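Local coordinates for protein 6-phospho-alpha-glucosidase (Merdibacter massiliensis, PDB 6VC6) that probably hydrolyses 6-phospho-alpha-glucosides, as a family 4 glycoside hydrolase that binds NAD and a manganese ion, at residues F51-F56 against L63-T68; K21-L26 against F30-L35; A42-P47 against G290-V295. One frame throughout, in Å; residues are numbered along the deposited sequence.

Contact 1 of 3, residues F51-F56 against L63-T68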
loop_
_atom_site.group_PDB
_atom_site.type_symbol
_atom_site.label_atom_id
_atom_site.label_comp_id
_atom_site.label_asym_id
_atom_site.label_seq_id
_atom_site.Cartn_x
_atom_site.Cartn_y
_atom_site.Cartn_z
ATOM N N PHE A 51 20.325 12.719 -8.274
ATOM C CA PHE A 51 19.276 13.470 -8.954
ATOM C C PHE A 51 18.622 14.468 -8.009
ATOM O O PHE A 51 18.298 15.593 -8.408
ATOM C CB PHE A 51 18.233 12.511 -9.531
ATOM C CG PHE A 51 16.912 13.162 -9.840
ATOM C CD1 PHE A 51 15.842 13.039 -8.968
ATOM C CD2 PHE A 51 16.742 13.894 -11.003
ATOM C CE1 PHE A 51 14.627 13.638 -9.250
ATOM C CE2 PHE A 51 15.529 14.493 -11.291
ATOM C CZ PHE A 51 14.471 14.366 -10.412
ATOM N N GLY A 52 18.423 14.074 -6.750
ATOM C CA GLY A 52 17.810 14.977 -5.791
ATOM C C GLY A 52 18.677 16.183 -5.486
ATOM O O GLY A 52 18.169 17.295 -5.317
ATOM N N LYS A 53 19.996 15.984 -5.417
ATOM C CA LYS A 53 20.895 17.101 -5.146
ATOM C C LYS A 53 20.837 18.137 -6.261
ATOM O O LYS A 53 20.912 19.343 -6.002
ATOM C CB LYS A 53 22.323 16.592 -4.954
ATOM C CG LYS A 53 22.524 15.798 -3.673
ATOM C CD LYS A 53 23.927 15.979 -3.117
ATOM C CE LYS A 53 24.949 15.204 -3.931
ATOM N NZ LYS A 53 26.343 15.551 -3.542
ATOM N N ILE A 54 20.748 17.672 -7.499
ATOM C CA ILE A 54 20.572 18.587 -8.609
ATOM C C ILE A 54 19.229 19.290 -8.536
ATOM O O ILE A 54 19.142 20.495 -8.721
ATOM C CB ILE A 54 20.679 17.868 -9.962
ATOM C CG1 ILE A 54 22.068 17.287 -10.146
ATOM C CG2 ILE A 54 20.399 18.826 -11.099
ATOM C CD1 ILE A 54 22.179 16.412 -11.366
ATOM N N LEU A 55 18.183 18.527 -8.256
ATOM C CA LEU A 55 16.840 19.080 -8.221
ATOM C C LEU A 55 16.669 20.097 -7.112
ATOM O O LEU A 55 16.123 21.165 -7.313
ATOM C CB LEU A 55 15.826 17.958 -8.044
ATOM C CG LEU A 55 14.401 18.360 -7.689
ATOM C CD1 LEU A 55 13.620 18.702 -8.941
ATOM C CD2 LEU A 55 13.713 17.252 -6.912
ATOM N N PHE A 56 17.156 19.754 -5.933
ATOM C CA PHE A 56 17.058 20.637 -4.787
ATOM C C PHE A 56 17.885 21.905 -4.950
ATOM O O PHE A 56 17.473 22.980 -4.533
ATOM C CB PHE A 56 17.345 19.887 -3.493
ATOM C CG PHE A 56 16.344 18.809 -3.201
ATOM C CD1 PHE A 56 14.999 19.025 -3.426
ATOM C CD2 PHE A 56 16.744 17.584 -2.725
ATOM C CE1 PHE A 56 14.072 18.039 -3.168
ATOM C CE2 PHE A 56 15.823 16.593 -2.466
ATOM C CZ PHE A 56 14.487 16.820 -2.688
ATOM N N LEU A 63 16.826 23.727 1.662
ATOM C CA LEU A 63 16.623 22.387 2.199
ATOM C C LEU A 63 17.939 21.644 2.354
ATOM O O LEU A 63 18.799 21.703 1.491
ATOM C CB LEU A 63 15.700 21.597 1.274
ATOM C CG LEU A 63 15.111 20.257 1.721
ATOM C CD1 LEU A 63 16.003 19.111 1.295
ATOM C CD2 LEU A 63 14.839 20.209 3.214
ATOM N N ASP A 64 18.087 20.942 3.467
ATOM C CA ASP A 64 19.318 20.195 3.641
ATOM C C ASP A 64 19.003 18.739 3.342
ATOM O O ASP A 64 18.316 18.072 4.106
ATOM C CB ASP A 64 19.827 20.391 5.073
ATOM C CG ASP A 64 20.660 19.237 5.574
ATOM O OD1 ASP A 64 21.296 18.544 4.771
ATOM O OD2 ASP A 64 20.691 19.021 6.795
ATOM N N PHE A 65 19.636 18.287 2.268
ATOM C CA PHE A 65 19.300 16.994 1.689
ATOM C C PHE A 65 20.500 16.061 1.766
ATOM O O PHE A 65 21.644 16.485 1.576
ATOM C CB PHE A 65 18.850 17.160 0.232
ATOM C CG PHE A 65 18.730 15.871 -0.522
ATOM C CD1 PHE A 65 19.630 15.561 -1.524
ATOM C CD2 PHE A 65 17.711 14.976 -0.241
ATOM C CE1 PHE A 65 19.525 14.380 -2.229
ATOM C CE2 PHE A 65 17.597 13.793 -0.944
ATOM C CZ PHE A 65 18.507 13.494 -1.939
ATOM N N SER A 66 20.232 14.787 2.044
ATOM C CA SER A 66 21.285 13.783 2.106
ATOM C C SER A 66 20.667 12.410 1.893
ATOM O O SER A 66 19.470 12.206 2.106
ATOM C CB SER A 66 22.036 13.832 3.444
ATOM O OG SER A 66 21.138 13.765 4.537
ATOM N N TYR A 67 21.504 11.471 1.455
ATOM C CA TYR A 67 21.122 10.073 1.343
ATOM C C TYR A 67 22.207 9.219 1.980
ATOM O O TYR A 67 23.398 9.518 1.852
ATOM C CB TYR A 67 20.886 9.657 -0.119
ATOM C CG TYR A 67 22.102 9.723 -1.019
ATOM C CD1 TYR A 67 22.412 10.884 -1.715
ATOM C CD2 TYR A 67 22.923 8.615 -1.195
ATOM C CE1 TYR A 67 23.515 10.946 -2.547
ATOM C CE2 TYR A 67 24.028 8.668 -2.023
ATOM C CZ TYR A 67 24.319 9.835 -2.697
ATOM O OH TYR A 67 25.419 9.891 -3.524
ATOM N N THR A 68 21.791 8.160 2.672
ATOM C CA THR A 68 22.720 7.374 3.466
ATOM C C THR A 68 22.209 5.949 3.611
ATOM O O THR A 68 21.037 5.655 3.358
ATOM C CB THR A 68 22.929 7.989 4.856
ATOM O OG1 THR A 68 23.832 7.173 5.612
ATOM C CG2 THR A 68 21.603 8.084 5.596
#
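F65 holds its CG anti to its own backbone N (chi1 169°), which carries the ring from the strand over to the helix. F56 holds its CG anti to its carbonyl carbon (chi1 -64°), which swings that ring to meet it. The result is a T-shaped, edge-to-face pair. F56 supplies the edge and F65 the face. The centroids lie 4.8 Å apart and the planes are turned by 65°. The touching edge is the CD2-CE2 side of F56. Its CE2 sits over the F65 face, nearer the rim than the middle, and comes to 3.3 Å from F65 CD2. F56 CD2 lies 3.4 Å from F65 CG. The F56 ring has a second neighbour over one face, where L63 CD1 lies 4.4 Å from F56 CD2.

K53 meets F65 at the edge of the ring, in its plane, through the aliphatic part of its side chain. K53 CG is 3.6 Å from F65 CD1, and the two side chains cross at about a right angle. The lysine chain is bent at chi2 and chi3 beyond CG. The touching atom is the CG methylene, not the charged end. The helix backbone closes in at G52, whose C is 3.8 Å from F65 CE1. A CB on G52 would clash with F65 CZ.

The contact is apolar and mostly buried. It packs the second half of a beta-alpha-beta crossover. The axes of 51-56 and 64-68 run antiparallel, 8.8 Å apart at their closest. F65 also touches L35 and L37 of strand 32-38, the neighbour of 64-68 in the sheet. F56 reaches L20 and V24 of helix 16-25. F51, on another side of the same helix, packs on C299 and V302 of helix 291-305.

Contact 2 of 3, residues K21-L26 against F30-L35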
loop_
_atom_site.group_PDB
_atom_site.type_symbol
_atom_site.label_atom_id
_atom_site.label_comp_id
_atom_site.label_asym_id
_atom_site.label_seq_id
_atom_site.Cartn_x
_atom_site.Cartn_y
_atom_site.Cartn_z
ATOM N N LYS A 21 10.105 15.491 -6.216
ATOM C CA LYS A 21 9.445 16.529 -7.000
ATOM C C LYS A 21 8.182 17.032 -6.312
ATOM O O LYS A 21 7.809 18.198 -6.480
ATOM C CB LYS A 21 9.120 16.002 -8.398
ATOM C CG LYS A 21 10.347 15.771 -9.267
ATOM C CD LYS A 21 10.230 14.482 -10.066
ATOM C CE LYS A 21 9.804 14.751 -11.499
ATOM N NZ LYS A 21 10.137 13.607 -12.394
ATOM N N SER A 22 7.515 16.174 -5.536
ATOM C CA SER A 22 6.336 16.610 -4.797
ATOM C C SER A 22 6.718 17.528 -3.643
ATOM O O SER A 22 6.020 18.512 -3.369
ATOM C CB SER A 22 5.557 15.399 -4.287
ATOM O OG SER A 22 4.991 14.665 -5.358
ATOM N N PHE A 23 7.821 17.221 -2.954
ATOM C CA PHE A 23 8.297 18.088 -1.880
ATOM C C PHE A 23 8.576 19.498 -2.383
ATOM O O PHE A 23 8.420 20.469 -1.632
ATOM C CB PHE A 23 9.558 17.499 -1.245
ATOM C CG PHE A 23 9.303 16.287 -0.392
ATOM C CD1 PHE A 23 8.167 16.201 0.394
ATOM C CD2 PHE A 23 10.207 15.237 -0.372
ATOM C CE1 PHE A 23 7.935 15.088 1.184
ATOM C CE2 PHE A 23 9.980 14.121 0.413
ATOM C CZ PHE A 23 8.842 14.048 1.191
ATOM N N VAL A 24 8.988 19.630 -3.645
ATOM C CA VAL A 24 9.226 20.948 -4.221
ATOM C C VAL A 24 7.905 21.654 -4.508
ATOM O O VAL A 24 7.764 22.859 -4.269
ATOM C CB VAL A 24 10.089 20.821 -5.490
ATOM C CG1 VAL A 24 10.083 22.121 -6.280
ATOM C CG2 VAL A 24 11.510 20.416 -5.127
ATOM N N ARG A 25 6.916 20.917 -5.018
ATOM C CA ARG A 25 5.647 21.534 -5.392
ATOM C C ARG A 25 4.859 21.967 -4.162
ATOM O O ARG A 25 4.377 23.103 -4.091
ATOM C CB ARG A 25 4.831 20.570 -6.252
ATOM C CG ARG A 25 5.302 20.491 -7.692
ATOM C CD ARG A 25 4.956 19.155 -8.319
ATOM N NE ARG A 25 5.586 18.993 -9.626
ATOM C CZ ARG A 25 5.755 17.825 -10.233
ATOM N NH1 ARG A 25 5.337 16.708 -9.652
ATOM N NH2 ARG A 25 6.340 17.771 -11.422
ATOM N N LEU A 26 4.717 21.074 -3.180
ATOM C CA LEU A 26 4.060 21.394 -1.919
ATOM C C LEU A 26 5.012 22.035 -0.913
ATOM O O LEU A 26 4.858 21.833 0.300
ATOM C CB LEU A 26 3.418 20.138 -1.329
ATOM C CG LEU A 26 2.717 19.226 -2.343
ATOM C CD1 LEU A 26 2.186 17.972 -1.668
ATOM C CD2 LEU A 26 1.600 19.969 -3.062
ATOM N N PHE A 30 3.968 22.173 3.000
ATOM C CA PHE A 30 4.687 21.271 3.900
ATOM C C PHE A 30 6.122 21.755 4.027
ATOM O O PHE A 30 7.024 21.279 3.326
ATOM C CB PHE A 30 4.628 19.830 3.384
ATOM C CG PHE A 30 5.142 18.810 4.356
ATOM C CD1 PHE A 30 4.524 18.625 5.582
ATOM C CD2 PHE A 30 6.235 18.023 4.036
ATOM C CE1 PHE A 30 4.996 17.681 6.475
ATOM C CE2 PHE A 30 6.712 17.078 4.923
ATOM C CZ PHE A 30 6.091 16.906 6.145
ATOM N N PRO A 31 6.374 22.713 4.920
ATOM C CA PRO A 31 7.726 23.281 5.046
ATOM C C PRO A 31 8.675 22.290 5.704
ATOM O O PRO A 31 8.422 21.806 6.808
ATOM C CB PRO A 31 7.509 24.524 5.917
ATOM C CG PRO A 31 6.294 24.201 6.723
ATOM C CD PRO A 31 5.418 23.342 5.848
HETATM N N MSE A 32 9.773 21.992 5.017
HETATM C CA MSE A 32 10.773 21.074 5.544
HETATM C C MSE A 32 12.116 21.761 5.738
HETATM O O MSE A 32 12.481 22.666 4.987
HETATM C CB MSE A 32 10.944 19.871 4.618
HETATM C CG MSE A 32 9.682 19.069 4.393
HETATM SE SE MSE A 32 9.776 18.077 2.723
HETATM C CE MSE A 32 11.155 16.795 3.217
ATOM N N GLU A 33 12.852 21.316 6.754
ATOM C CA GLU A 33 14.202 21.811 6.985
ATOM C C GLU A 33 15.275 20.802 6.608
ATOM O O GLU A 33 16.353 21.201 6.157
ATOM C CB GLU A 33 14.374 22.206 8.456
ATOM C CG GLU A 33 15.744 22.768 8.801
ATOM C CD GLU A 33 15.686 24.216 9.244
ATOM O OE1 GLU A 33 14.575 24.785 9.276
ATOM O OE2 GLU A 33 16.752 24.784 9.560
ATOM N N LYS A 34 14.994 19.505 6.716
ATOM C CA LYS A 34 15.984 18.474 6.444
ATOM C C LYS A 34 15.285 17.239 5.894
ATOM O O LYS A 34 14.214 16.859 6.373
ATOM C CB LYS A 34 16.768 18.124 7.713
ATOM C CG LYS A 34 17.873 17.101 7.520
ATOM C CD LYS A 34 18.431 16.657 8.861
ATOM C CE LYS A 34 19.539 15.631 8.692
ATOM N NZ LYS A 34 19.945 15.037 9.997
ATOM N N LEU A 35 15.898 16.621 4.885
ATOM C CA LEU A 35 15.396 15.387 4.293
ATOM C C LEU A 35 16.546 14.402 4.153
ATOM O O LEU A 35 17.631 14.771 3.694
ATOM C CB LEU A 35 14.747 15.640 2.928
ATOM C CG LEU A 35 14.382 14.383 2.135
ATOM C CD1 LEU A 35 13.134 13.725 2.707
ATOM C CD2 LEU A 35 14.196 14.704 0.661
#
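F23 lies under the end of M32 in a Met-aromatic contact, within the first beta-alpha-beta unit of a Rossmann-type fold. M32 is a selenomethionine here. Its chain crosses the F23 side chain at about a right angle. SE lies over one face of the ring, and the bend at chi3 (69°) turns CE over the middle of the same face. CE stands 3.9 Å from the F23 centroid, only 3° off the ring normal, as a CH-pi contact. SE is set toward the rim and comes to 3.4 Å from F23 CD1.

L35 also crosses F23 at about a right angle, with its CD1 3.9 Å from F23 CE2. F30 approaches the ring obliquely and more loosely, through CE2 at 4.4 Å from F23 CE1. With an alanine in place of F23 the ring is gone, and a gap between helix and strand is likely to open, leaving the M32 methyl without its aromatic face and taking from L35 CD1 its contact with the ring.

Helix 16-25 thus rests on strand 32-38, while I324 of helix 318-331 touches F23 and L26. The turn between helix and strand is spanned by a backbone bond, from F30 N to L26 O at 2.9 Å.

Contact 3 of 3, residues A42-P47 against G290-V295. With NAD (nicotinamide-adenine-dinucleotide), chain G; G6P (6-O-phosphono-alpha-D-glucopyranose), chain F.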
loop_
_atom_site.group_PDB
_atom_site.type_symbol
_atom_site.label_atom_id
_atom_site.label_comp_id
_atom_site.label_asym_id
_atom_site.label_seq_id
_atom_site.Cartn_x
_atom_site.Cartn_y
_atom_site.Cartn_z
ATOM N N ALA A 42 23.071 0.696 -1.318
ATOM C CA ALA A 42 23.749 1.963 -1.575
ATOM C C ALA A 42 23.797 2.283 -3.064
ATOM O O ALA A 42 23.614 3.440 -3.461
ATOM C CB ALA A 42 25.161 1.929 -0.989
ATOM N N GLU A 43 24.039 1.274 -3.905
ATOM C CA GLU A 43 24.185 1.531 -5.334
ATOM C C GLU A 43 22.851 1.858 -5.993
ATOM O O GLU A 43 22.808 2.670 -6.925
ATOM C CB GLU A 43 24.837 0.331 -6.019
ATOM C CG GLU A 43 26.356 0.386 -6.039
ATOM C CD GLU A 43 26.904 1.199 -7.197
ATOM O OE1 GLU A 43 27.923 0.788 -7.795
ATOM O OE2 GLU A 43 26.315 2.253 -7.510
ATOM N N ARG A 44 21.760 1.241 -5.535
ATOM C CA ARG A 44 20.452 1.547 -6.105
ATOM C C ARG A 44 19.977 2.938 -5.704
ATOM O O ARG A 44 19.281 3.603 -6.481
ATOM C CB ARG A 44 19.434 0.490 -5.673
ATOM C CG ARG A 44 18.051 0.669 -6.278
ATOM C CD ARG A 44 17.094 -0.409 -5.797
ATOM N NE ARG A 44 15.747 -0.219 -6.329
ATOM C CZ ARG A 44 15.343 -0.664 -7.515
ATOM N NH1 ARG A 44 16.184 -1.325 -8.299
ATOM N NH2 ARG A 44 14.099 -0.445 -7.918
ATOM N N GLN A 45 20.350 3.395 -4.509
ATOM C CA GLN A 45 19.919 4.697 -4.017
ATOM C C GLN A 45 20.762 5.845 -4.563
ATOM O O GLN A 45 20.280 6.983 -4.603
ATOM C CB GLN A 45 19.959 4.708 -2.486
ATOM C CG GLN A 45 19.328 5.930 -1.840
ATOM C CD GLN A 45 19.418 5.900 -0.327
ATOM O OE1 GLN A 45 18.414 6.052 0.368
ATOM N NE2 GLN A 45 20.625 5.703 0.191
ATOM N N GLN A 46 21.992 5.569 -4.999
ATOM C CA GLN A 46 22.909 6.646 -5.374
ATOM C C GLN A 46 22.413 7.491 -6.542
ATOM O O GLN A 46 22.429 8.729 -6.423
ATOM C CB GLN A 46 24.296 6.060 -5.658
ATOM C CG GLN A 46 25.342 7.103 -6.010
ATOM C CD GLN A 46 26.622 6.488 -6.535
ATOM O OE1 GLN A 46 26.956 6.632 -7.710
ATOM N NE2 GLN A 46 27.348 5.797 -5.663
ATOM N N PRO A 47 21.980 6.929 -7.679
ATOM C CA PRO A 47 21.510 7.802 -8.768
ATOM C C PRO A 47 20.263 8.589 -8.411
ATOM O O PRO A 47 20.040 9.670 -8.970
ATOM C CB PRO A 47 21.252 6.821 -9.921
ATOM C CG PRO A 47 21.014 5.517 -9.259
ATOM C CD PRO A 47 21.921 5.507 -8.068
ATOM N N GLY A 290 9.077 -1.283 -17.250
ATOM C CA GLY A 290 8.340 -0.043 -17.378
ATOM C C GLY A 290 8.767 1.051 -16.421
ATOM O O GLY A 290 9.636 1.865 -16.749
ATOM N N ARG A 291 8.155 1.080 -15.232
ATOM C CA ARG A 291 8.369 2.186 -14.302
ATOM C C ARG A 291 9.815 2.236 -13.825
ATOM O O ARG A 291 10.422 3.310 -13.762
ATOM C CB ARG A 291 7.418 2.063 -13.108
ATOM C CG ARG A 291 7.910 2.776 -11.853
ATOM C CD ARG A 291 6.819 2.882 -10.801
ATOM N NE ARG A 291 6.822 1.737 -9.897
ATOM C CZ ARG A 291 5.877 0.804 -9.872
ATOM N NH1 ARG A 291 4.845 0.879 -10.701
ATOM N NH2 ARG A 291 5.963 -0.203 -9.015
ATOM N N GLU A 292 10.387 1.079 -13.484
ATOM C CA GLU A 292 11.752 1.058 -12.968
ATOM C C GLU A 292 12.754 1.548 -14.008
ATOM O O GLU A 292 13.694 2.275 -13.667
ATOM C CB GLU A 292 12.123 -0.345 -12.484
ATOM C CG GLU A 292 13.480 -0.389 -11.786
ATOM C CD GLU A 292 14.048 -1.792 -11.655
ATOM O OE1 GLU A 292 14.206 -2.478 -12.687
ATOM O OE2 GLU A 292 14.350 -2.202 -10.515
ATOM N N LYS A 293 12.543 1.168 -15.249
ATOM C CA LYS A 293 13.450 1.548 -16.303
ATOM C C LYS A 293 13.354 3.021 -16.635
ATOM O O LYS A 293 14.354 3.685 -16.754
ATOM C CB LYS A 293 13.212 0.702 -17.535
ATOM C CG LYS A 293 14.321 0.804 -18.551
ATOM C CD LYS A 293 13.822 0.429 -19.924
ATOM C CE LYS A 293 14.958 -0.090 -20.784
ATOM N NZ LYS A 293 15.648 1.003 -21.528
ATOM N N ARG A 294 12.145 3.534 -16.748
ATOM C CA ARG A 294 11.946 4.932 -17.116
ATOM C C ARG A 294 12.456 5.861 -16.024
ATOM O O ARG A 294 13.111 6.868 -16.315
ATOM C CB ARG A 294 10.470 5.202 -17.403
ATOM C CG ARG A 294 9.924 4.489 -18.627
ATOM C CD ARG A 294 8.509 4.947 -18.937
ATOM N NE ARG A 294 7.633 4.823 -17.774
ATOM C CZ ARG A 294 6.825 3.791 -17.555
ATOM N NH1 ARG A 294 6.777 2.788 -18.421
ATOM N NH2 ARG A 294 6.063 3.762 -16.470
ATOM N N VAL A 295 12.183 5.526 -14.762
ATOM C CA VAL A 295 12.541 6.410 -13.659
ATOM C C VAL A 295 14.054 6.463 -13.474
ATOM O O VAL A 295 14.635 7.544 -13.323
ATOM C CB VAL A 295 11.822 5.964 -12.372
ATOM C CG1 VAL A 295 12.563 6.463 -11.142
ATOM C CG2 VAL A 295 10.384 6.462 -12.375
HETATM P PA NAD G . 11.428 -0.909 -5.358
HETATM O O1A NAD G . 11.607 -0.035 -6.577
HETATM O O2A NAD G . 12.101 -2.258 -5.292
HETATM O O5B NAD G . 11.870 -0.068 -4.060
HETATM C C5B NAD G . 12.121 -0.726 -2.824
HETATM C C4B NAD G . 13.315 -0.081 -2.140
HETATM O O4B NAD G . 13.318 -0.414 -0.750
HETATM C C3B NAD G . 14.615 -0.596 -2.736
HETATM O O3B NAD G . 15.444 0.510 -3.100
HETATM C C2B NAD G . 15.277 -1.381 -1.625
HETATM O O2B NAD G . 16.690 -1.164 -1.625
HETATM C C1B NAD G . 14.635 -0.817 -0.370
HETATM N N9A NAD G . 14.601 -1.813 0.729
HETATM C C8A NAD G . 14.291 -3.120 0.630
HETATM N N7A NAD G . 14.373 -3.731 1.841
HETATM C C5A NAD G . 14.747 -2.801 2.739
HETATM C C6A NAD G . 15.022 -2.762 4.196
HETATM N N6A NAD G . 14.909 -3.874 4.961
HETATM N N1A NAD G . 15.390 -1.578 4.736
HETATM C C2A NAD G . 15.507 -0.463 3.991
HETATM N N3A NAD G . 15.275 -0.427 2.667
HETATM C C4A NAD G . 14.902 -1.542 1.998
HETATM O O3 NAD G . 9.856 -1.116 -5.082
HETATM P PN NAD G . 8.737 -0.096 -5.621
HETATM O O1N NAD G . 8.049 -0.728 -6.809
HETATM O O2N NAD G . 9.321 1.293 -5.722
HETATM O O5D NAD G . 7.720 -0.129 -4.378
HETATM C C5D NAD G . 8.000 0.627 -3.202
HETATM C C4D NAD G . 7.069 0.154 -2.096
HETATM O O4D NAD G . 5.906 0.984 -2.046
HETATM C C3D NAD G . 6.593 -1.265 -2.369
HETATM O O3D NAD G . 6.719 -2.036 -1.172
HETATM C C2D NAD G . 5.126 -1.121 -2.698
HETATM O O2D NAD G . 4.379 -2.248 -2.239
HETATM C C1D NAD G . 4.762 0.138 -1.934
HETATM N N1N NAD G . 3.547 0.772 -2.441
HETATM C C2N NAD G . 2.488 0.778 -1.630
HETATM C C3N NAD G . 1.293 1.354 -2.019
HETATM C C7N NAD G . 0.134 1.329 -1.068
HETATM O O7N NAD G . -0.981 1.612 -1.474
HETATM N N7N NAD G . 0.358 0.983 0.199
HETATM C C4N NAD G . 1.202 1.947 -3.271
HETATM C C5N NAD G . 2.318 1.926 -4.102
HETATM C C6N NAD G . 3.495 1.331 -3.656
HETATM C C1 G6P F . -2.169 -0.417 -6.083
HETATM C C2 G6P F . -2.011 -0.596 -4.566
HETATM C C3 G6P F . -0.579 -0.796 -4.102
HETATM C C4 G6P F . 0.125 -1.720 -5.068
HETATM C C5 G6P F . 0.263 -0.976 -6.383
HETATM C C6 G6P F . 0.864 -1.904 -7.430
HETATM O O1 G6P F . -2.842 0.820 -6.349
HETATM O O2 G6P F . -2.563 0.545 -3.896
HETATM O O3 G6P F . -0.549 -1.351 -2.784
HETATM O O4 G6P F . 1.419 -2.049 -4.555
HETATM O O5 G6P F . -0.987 -0.510 -6.904
HETATM O O6 G6P F . 1.522 -1.117 -8.417
HETATM P P G6P F . 2.510 -1.803 -9.483
HETATM O O1P G6P F . 3.817 -1.881 -8.730
HETATM O O2P G6P F . 1.879 -3.144 -9.779
HETATM O O3P G6P F . 2.497 -0.852 -10.654
#
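R44 and E292 form a salt bridge across the cofactor site of a Rossmann-type NAD-binding fold. It links the start of helix 42-59 to the start of helix 291-305. One segment belongs to the family 4 glycosyl hydrolase domain and the other to its C-terminal domain, and they bury little surface against each other.

The ion pair is end-on and falls on a single oxygen. R44 NH1 and NH2 both donate to E292 OE2, at 3.0 Å and 3.1 Å. The oxygen lies close to the guanidinium plane, but the carboxylate plane is turned 51° from it. NH2 meets the anti lone pair of OE2, while NH1 comes from above the carboxylate plane. Both side chains are extended, R44 from CG to NE, which lets them span the distance between the helices.

The same arginine binds the cofactor. R44 NH2 donates to NAD O1A at 2.9 Å, and NE makes a weak bond to the ribose hydroxyl O3B. E292 probably offsets part of the arginine charge and fixes how the guanidinium is turned toward the phosphate. D39 also hydrogen-bonds NAD.

R291 serves two anions, the NAD diphosphate and the bound sugar phosphate, probably the product of hydrolysis. R291 NH1 donates to G6P O3P at 2.9 Å. T14 OG1 accepts from R291 NE. The chain bends at chi3 (90°) to bring the guanidinium down to the ligands. R291 NH2 is shared between them, 2.7 Å from G6P O1P and 3.1 Å from NAD O1N.

In the fold
Contacts 1 and 2 pack successive beta-alpha-beta units of one sheet, and their centres are 11 Å apart. Strands 32-38 and 64-68 are neighbours there, joined by probable hydrogen bonds from L35 N to D64 O (2.9 Å) and from S66 N to L35 O (3.1 Å). Contact 3 uses the N-terminal turns of helix 42-59, about 15 Å from contact 1 between centres. Contacts 2 and 3 do not touch; their nearest atoms are about 7 Å apart. Contact 3 alone reaches the ligands directly. The side chains of F65 and F23 lie about 13 and 14 Å from NAD. Contacts 1 and 2 thus lie apart from the ligands, in the packing of the nucleotide-binding sheet.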